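Local atomic coordinates of Cyp101j2 (Sphingobium yanoikuyae, PDB entry 5KYO), a protein that is a haem-dependent cytochrome P450 monooxygenase that probably hydroxylates the monoterpene 1,8-cineole. Residues F222-R234 with L255-L268. Sequence-based numbering, arbitrary orientation.
Sequences FREYLRPVIEARR and LTDIEAENICIQVL. With HEM (protoporphyrin IX containing Fe), chain G.
Glu261 OE1 is gripped by two arginines: Arg223 NH1, 2.8 Å away, meets its anti lone pair, while Arg227 NH2 takes the syn one at 3.0 Å. Arg227 NE closes a side-on pair by reaching Glu261 OE2 at 2.6 Å, nearly straight, and the guanidinium and carboxylate planes lie only 20° apart. The Arg223 guanidinium is instead turned 58° from that carboxylate; its extended chain carries NH2 on to Asn262 OD1 (2.7 Å), in the carbonyl plane, while Ile258 CD1 sits over one face. Asn262 ND2 is itself tied to Ile121 O. One turn before Glu261, Asp257 OD1 receives both NE and NH2 of Arg234, NH2 at 2.8 Å, and NH2 also bonds Leu255 O. The other oxygen, Asp257 OD2, lies 2.6 Å from Glu231 OE2, so one of these acids is probably protonated. Apolar packing continues the contact: Ile230 CD1 touches Ala260 CB, Leu226 CD1 meets Cys264 CB, and Ile265 CG1 makes a CH-pi contact over the Phe222 face. The N-to-C directions of 222-234 and 257-268 differ by 118°. In the P450 fold these are probably helices G and I; paired charges toward the N-terminal end of helix 257-270, remote from the haem, and apolar packing toward the other join them. Glu261, held by three bonds from two arginines, probably stays ionised although buried.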
# COMPACT_ATOMS: atom_id res chain seq x y z
N PHE A 222 -20.26 1.70 7.22
CA PHE A 222 -19.10 1.52 8.09
C PHE A 222 -19.36 2.06 9.50
O PHE A 222 -19.10 1.38 10.49
CB PHE A 222 -17.86 2.23 7.51
CG PHE A 222 -16.95 1.32 6.71
CD1 PHE A 222 -16.63 0.05 7.17
CD2 PHE A 222 -16.41 1.75 5.51
CE1 PHE A 222 -15.78 -0.78 6.45
CE2 PHE A 222 -15.57 0.91 4.78
CZ PHE A 222 -15.27 -0.35 5.25
N ARG A 223 -19.88 3.28 9.59
CA ARG A 223 -20.13 3.88 10.89
C ARG A 223 -21.25 3.18 11.65
O ARG A 223 -21.16 3.02 12.86
CB ARG A 223 -20.43 5.36 10.75
CG ARG A 223 -19.29 6.15 10.22
CD ARG A 223 -19.63 7.61 10.23
NE ARG A 223 -18.71 8.41 9.43
CZ ARG A 223 -17.48 8.75 9.79
NH1 ARG A 223 -16.99 8.35 10.96
NH2 ARG A 223 -16.74 9.49 8.97
N GLU A 224 -22.30 2.76 10.94
CA GLU A 224 -23.41 2.06 11.57
C GLU A 224 -22.96 0.72 12.15
O GLU A 224 -23.52 0.23 13.15
CB GLU A 224 -24.54 1.86 10.55
CG GLU A 224 -25.30 3.14 10.27
CD GLU A 224 -26.32 2.98 9.15
OE1 GLU A 224 -26.23 1.99 8.39
OE2 GLU A 224 -27.21 3.84 9.04
N TYR A 225 -21.94 0.14 11.54
CA TYR A 225 -21.36 -1.10 12.04
C TYR A 225 -20.41 -0.86 13.22
O TYR A 225 -20.45 -1.59 14.21
CB TYR A 225 -20.63 -1.84 10.90
CG TYR A 225 -19.93 -3.07 11.41
CD1 TYR A 225 -20.61 -4.27 11.55
CD2 TYR A 225 -18.58 -3.03 11.76
CE1 TYR A 225 -19.96 -5.40 12.05
CE2 TYR A 225 -17.94 -4.14 12.25
CZ TYR A 225 -18.63 -5.33 12.40
OH TYR A 225 -17.97 -6.44 12.88
N LEU A 226 -19.57 0.17 13.11
CA LEU A 226 -18.48 0.40 14.06
C LEU A 226 -18.88 1.16 15.32
O LEU A 226 -18.29 0.94 16.38
CB LEU A 226 -17.35 1.18 13.39
CG LEU A 226 -16.52 0.48 12.29
CD1 LEU A 226 -15.59 1.49 11.67
CD2 LEU A 226 -15.75 -0.73 12.85
N ARG A 227 -19.84 2.07 15.20
CA ARG A 227 -20.18 2.89 16.35
C ARG A 227 -20.71 2.07 17.54
O ARG A 227 -20.32 2.35 18.67
CB ARG A 227 -21.19 3.97 15.95
CG ARG A 227 -21.30 5.05 17.03
CD ARG A 227 -22.00 6.28 16.52
NE ARG A 227 -21.20 6.97 15.51
CZ ARG A 227 -21.68 7.90 14.70
NH1 ARG A 227 -22.96 8.25 14.78
NH2 ARG A 227 -20.89 8.47 13.80
N PRO A 228 -21.58 1.07 17.32
CA PRO A 228 -22.00 0.32 18.51
C PRO A 228 -20.85 -0.40 19.18
O PRO A 228 -20.87 -0.57 20.40
CB PRO A 228 -23.02 -0.69 17.97
CG PRO A 228 -23.49 -0.11 16.68
CD PRO A 228 -22.31 0.61 16.12
N VAL A 229 -19.87 -0.85 18.40
CA VAL A 229 -18.73 -1.55 18.96
C VAL A 229 -17.89 -0.59 19.79
O VAL A 229 -17.43 -0.93 20.88
CB VAL A 229 -17.85 -2.20 17.87
CG1 VAL A 229 -16.66 -2.90 18.49
CG2 VAL A 229 -18.70 -3.17 17.00
N ILE A 230 -17.70 0.62 19.28
CA ILE A 230 -16.92 1.63 19.98
C ILE A 230 -17.65 2.03 21.27
O ILE A 230 -17.03 2.16 22.31
CB ILE A 230 -16.68 2.87 19.11
CG1 ILE A 230 -15.80 2.54 17.89
CG2 ILE A 230 -16.03 3.99 19.93
CD1 ILE A 230 -15.91 3.55 16.80
N GLU A 231 -18.96 2.22 21.18
CA GLU A 231 -19.76 2.58 22.34
C GLU A 231 -19.79 1.45 23.39
O GLU A 231 -19.70 1.70 24.60
CB GLU A 231 -21.19 2.96 21.90
CG GLU A 231 -21.27 4.34 21.28
CD GLU A 231 -20.72 5.41 22.21
OE1 GLU A 231 -21.04 5.37 23.42
OE2 GLU A 231 -19.98 6.29 21.73
N ALA A 232 -19.88 0.20 22.93
CA ALA A 232 -19.75 -0.96 23.82
C ALA A 232 -18.41 -0.98 24.55
O ALA A 232 -18.35 -1.38 25.71
CB ALA A 232 -19.95 -2.24 23.04
N ARG A 233 -17.34 -0.53 23.91
CA ARG A 233 -16.01 -0.60 24.53
C ARG A 233 -15.71 0.59 25.42
O ARG A 233 -14.78 0.57 26.24
CB ARG A 233 -14.92 -0.73 23.44
CG ARG A 233 -15.16 -1.87 22.45
CD ARG A 233 -14.15 -3.00 22.51
NE ARG A 233 -14.71 -4.23 21.95
CZ ARG A 233 -14.33 -4.79 20.80
NH1 ARG A 233 -13.39 -4.23 20.03
NH2 ARG A 233 -14.92 -5.92 20.41
N ARG A 234 -16.50 1.65 25.27
CA ARG A 234 -16.45 2.75 26.24
C ARG A 234 -17.02 2.30 27.57
O ARG A 234 -16.61 2.79 28.62
CB ARG A 234 -17.23 3.96 25.74
CG ARG A 234 -16.68 4.57 24.47
CD ARG A 234 -17.25 5.96 24.25
NE ARG A 234 -16.77 6.58 23.02
CZ ARG A 234 -15.61 7.22 22.91
NH1 ARG A 234 -14.79 7.32 23.95
NH2 ARG A 234 -15.27 7.75 21.74
N LEU A 255 -10.55 10.71 22.00
CA LEU A 255 -11.03 10.67 20.62
C LEU A 255 -12.55 10.69 20.62
O LEU A 255 -13.19 10.12 21.49
CB LEU A 255 -10.55 9.40 19.90
CG LEU A 255 -9.10 9.23 19.45
CD1 LEU A 255 -8.93 7.88 18.76
CD2 LEU A 255 -8.71 10.34 18.51
N THR A 256 -13.12 11.34 19.61
CA THR A 256 -14.55 11.24 19.35
C THR A 256 -14.84 9.96 18.60
O THR A 256 -13.94 9.36 18.01
CB THR A 256 -15.06 12.43 18.51
OG1 THR A 256 -14.52 12.33 17.19
CG2 THR A 256 -14.62 13.76 19.14
N ASP A 257 -16.11 9.53 18.63
CA ASP A 257 -16.54 8.40 17.82
C ASP A 257 -16.18 8.56 16.34
O ASP A 257 -15.71 7.61 15.69
CB ASP A 257 -18.03 8.21 17.95
CG ASP A 257 -18.38 7.42 19.18
OD1 ASP A 257 -17.49 7.27 20.05
OD2 ASP A 257 -19.54 6.95 19.26
N ILE A 258 -16.40 9.76 15.80
CA ILE A 258 -16.08 10.06 14.41
C ILE A 258 -14.62 9.75 14.11
O ILE A 258 -14.31 9.06 13.14
CB ILE A 258 -16.38 11.54 14.07
CG1 ILE A 258 -17.89 11.79 14.05
CG2 ILE A 258 -15.78 11.91 12.73
CD1 ILE A 258 -18.59 11.20 12.84
N GLU A 259 -13.72 10.24 14.96
CA GLU A 259 -12.28 10.04 14.77
C GLU A 259 -11.87 8.57 14.84
O GLU A 259 -11.05 8.11 14.05
CB GLU A 259 -11.50 10.87 15.79
CG GLU A 259 -11.43 12.35 15.45
CD GLU A 259 -11.00 13.22 16.61
OE1 GLU A 259 -11.08 12.76 17.78
OE2 GLU A 259 -10.60 14.38 16.36
N ALA A 260 -12.41 7.84 15.81
CA ALA A 260 -12.10 6.43 15.96
C ALA A 260 -12.66 5.63 14.78
O ALA A 260 -12.02 4.69 14.31
CB ALA A 260 -12.65 5.89 17.28
N GLU A 261 -13.85 6.00 14.30
CA GLU A 261 -14.44 5.34 13.14
C GLU A 261 -13.57 5.57 11.91
O GLU A 261 -13.29 4.64 11.15
CB GLU A 261 -15.87 5.85 12.89
CG GLU A 261 -16.89 5.37 13.88
CD GLU A 261 -18.05 6.34 14.05
OE1 GLU A 261 -18.15 7.32 13.29
OE2 GLU A 261 -18.86 6.09 14.96
N ASN A 262 -13.15 6.82 11.71
CA ASN A 262 -12.31 7.20 10.58
C ASN A 262 -11.03 6.38 10.60
O ASN A 262 -10.61 5.85 9.57
CB ASN A 262 -12.00 8.70 10.61
CG ASN A 262 -13.17 9.55 10.13
OD1 ASN A 262 -14.25 9.02 9.87
ND2 ASN A 262 -12.95 10.85 10.00
N ILE A 263 -10.43 6.25 11.77
CA ILE A 263 -9.16 5.53 11.91
C ILE A 263 -9.33 4.04 11.62
O ILE A 263 -8.51 3.44 10.89
CB ILE A 263 -8.55 5.73 13.29
CG1 ILE A 263 -8.12 7.18 13.49
CG2 ILE A 263 -7.35 4.81 13.48
CD1 ILE A 263 -7.57 7.47 14.86
N CYS A 264 -10.37 3.41 12.19
CA CYS A 264 -10.69 2.02 11.88
C CYS A 264 -10.79 1.74 10.38
O CYS A 264 -10.21 0.75 9.89
CB CYS A 264 -12.00 1.60 12.54
SG CYS A 264 -11.85 1.32 14.33
N ILE A 265 -11.52 2.59 9.65
CA ILE A 265 -11.69 2.44 8.20
C ILE A 265 -10.35 2.58 7.49
O ILE A 265 -9.98 1.79 6.59
CB ILE A 265 -12.67 3.49 7.61
CG1 ILE A 265 -14.09 3.30 8.15
CG2 ILE A 265 -12.64 3.44 6.05
CD1 ILE A 265 -15.06 4.50 7.89
N GLN A 266 -9.62 3.62 7.87
CA GLN A 266 -8.34 3.90 7.24
C GLN A 266 -7.33 2.78 7.50
O GLN A 266 -6.55 2.44 6.63
CB GLN A 266 -7.80 5.25 7.72
CG GLN A 266 -8.65 6.44 7.27
CD GLN A 266 -8.45 7.68 8.14
OE1 GLN A 266 -8.13 7.58 9.32
NE2 GLN A 266 -8.67 8.85 7.55
N VAL A 267 -7.36 2.21 8.70
CA VAL A 267 -6.49 1.08 9.04
C VAL A 267 -6.91 -0.20 8.30
O VAL A 267 -6.05 -0.94 7.80
CB VAL A 267 -6.49 0.84 10.58
CG1 VAL A 267 -5.88 -0.50 10.92
CG2 VAL A 267 -5.73 1.97 11.27
N LEU A 268 -8.21 -0.47 8.21
CA LEU A 268 -8.71 -1.59 7.40
C LEU A 268 -8.32 -1.47 5.91
O LEU A 268 -7.76 -2.39 5.29
CB LEU A 268 -10.23 -1.71 7.54
CG LEU A 268 -10.92 -2.70 6.57
CD1 LEU A 268 -10.41 -4.14 6.74
CD2 LEU A 268 -12.43 -2.64 6.68
CHA HEM G . 0.40 4.90 5.00
CHB HEM G . 2.30 1.62 1.97
CHC HEM G . 0.55 -1.96 4.81
CHD HEM G . -2.09 1.29 7.21
C1A HEM G . 1.12 4.36 3.97
C2A HEM G . 1.93 5.08 2.99
C3A HEM G . 2.44 4.16 2.14
C4A HEM G . 2.00 2.84 2.56
CMA HEM G . 3.38 4.45 0.94
CAA HEM G . 2.18 6.61 2.90
CBA HEM G . 1.04 7.35 2.22
CGA HEM G . 1.38 8.82 2.06
O1A HEM G . 2.38 9.14 1.35
O2A HEM G . 0.66 9.68 2.62
C1B HEM G . 2.03 0.36 2.51
C2B HEM G . 2.55 -0.91 2.03
C3B HEM G . 2.06 -1.89 2.82
C4B HEM G . 1.22 -1.27 3.81
CMB HEM G . 3.51 -1.11 0.83
CAB HEM G . 2.28 -3.43 2.77
CBB HEM G . 3.13 -4.09 1.97
C1C HEM G . -0.29 -1.38 5.73
C2C HEM G . -0.97 -2.07 6.81
C3C HEM G . -1.71 -1.17 7.47
C4C HEM G . -1.50 0.12 6.83
CMC HEM G . -0.82 -3.59 7.06
CAC HEM G . -2.63 -1.32 8.69
CBC HEM G . -2.73 -2.42 9.45
C1D HEM G . -1.70 2.56 6.83
C2D HEM G . -2.30 3.80 7.29
C3D HEM G . -1.51 4.89 6.61
C4D HEM G . -0.52 4.24 5.79
CMD HEM G . -3.47 4.07 8.28
CAD HEM G . -1.76 6.41 6.77
CBD HEM G . -0.69 7.05 7.66
CGD HEM G . -0.99 8.53 7.77
O1D HEM G . -1.01 9.09 8.90
O2D HEM G . -1.22 9.16 6.70
NA HEM G . 1.20 3.00 3.67
NB HEM G . 1.22 0.09 3.59
NC HEM G . -0.63 -0.05 5.78
ND HEM G . -0.68 2.86 5.94
FE HEM G . 0.42 1.49 4.85
O HOH W 1 -12.19 8.52 23.22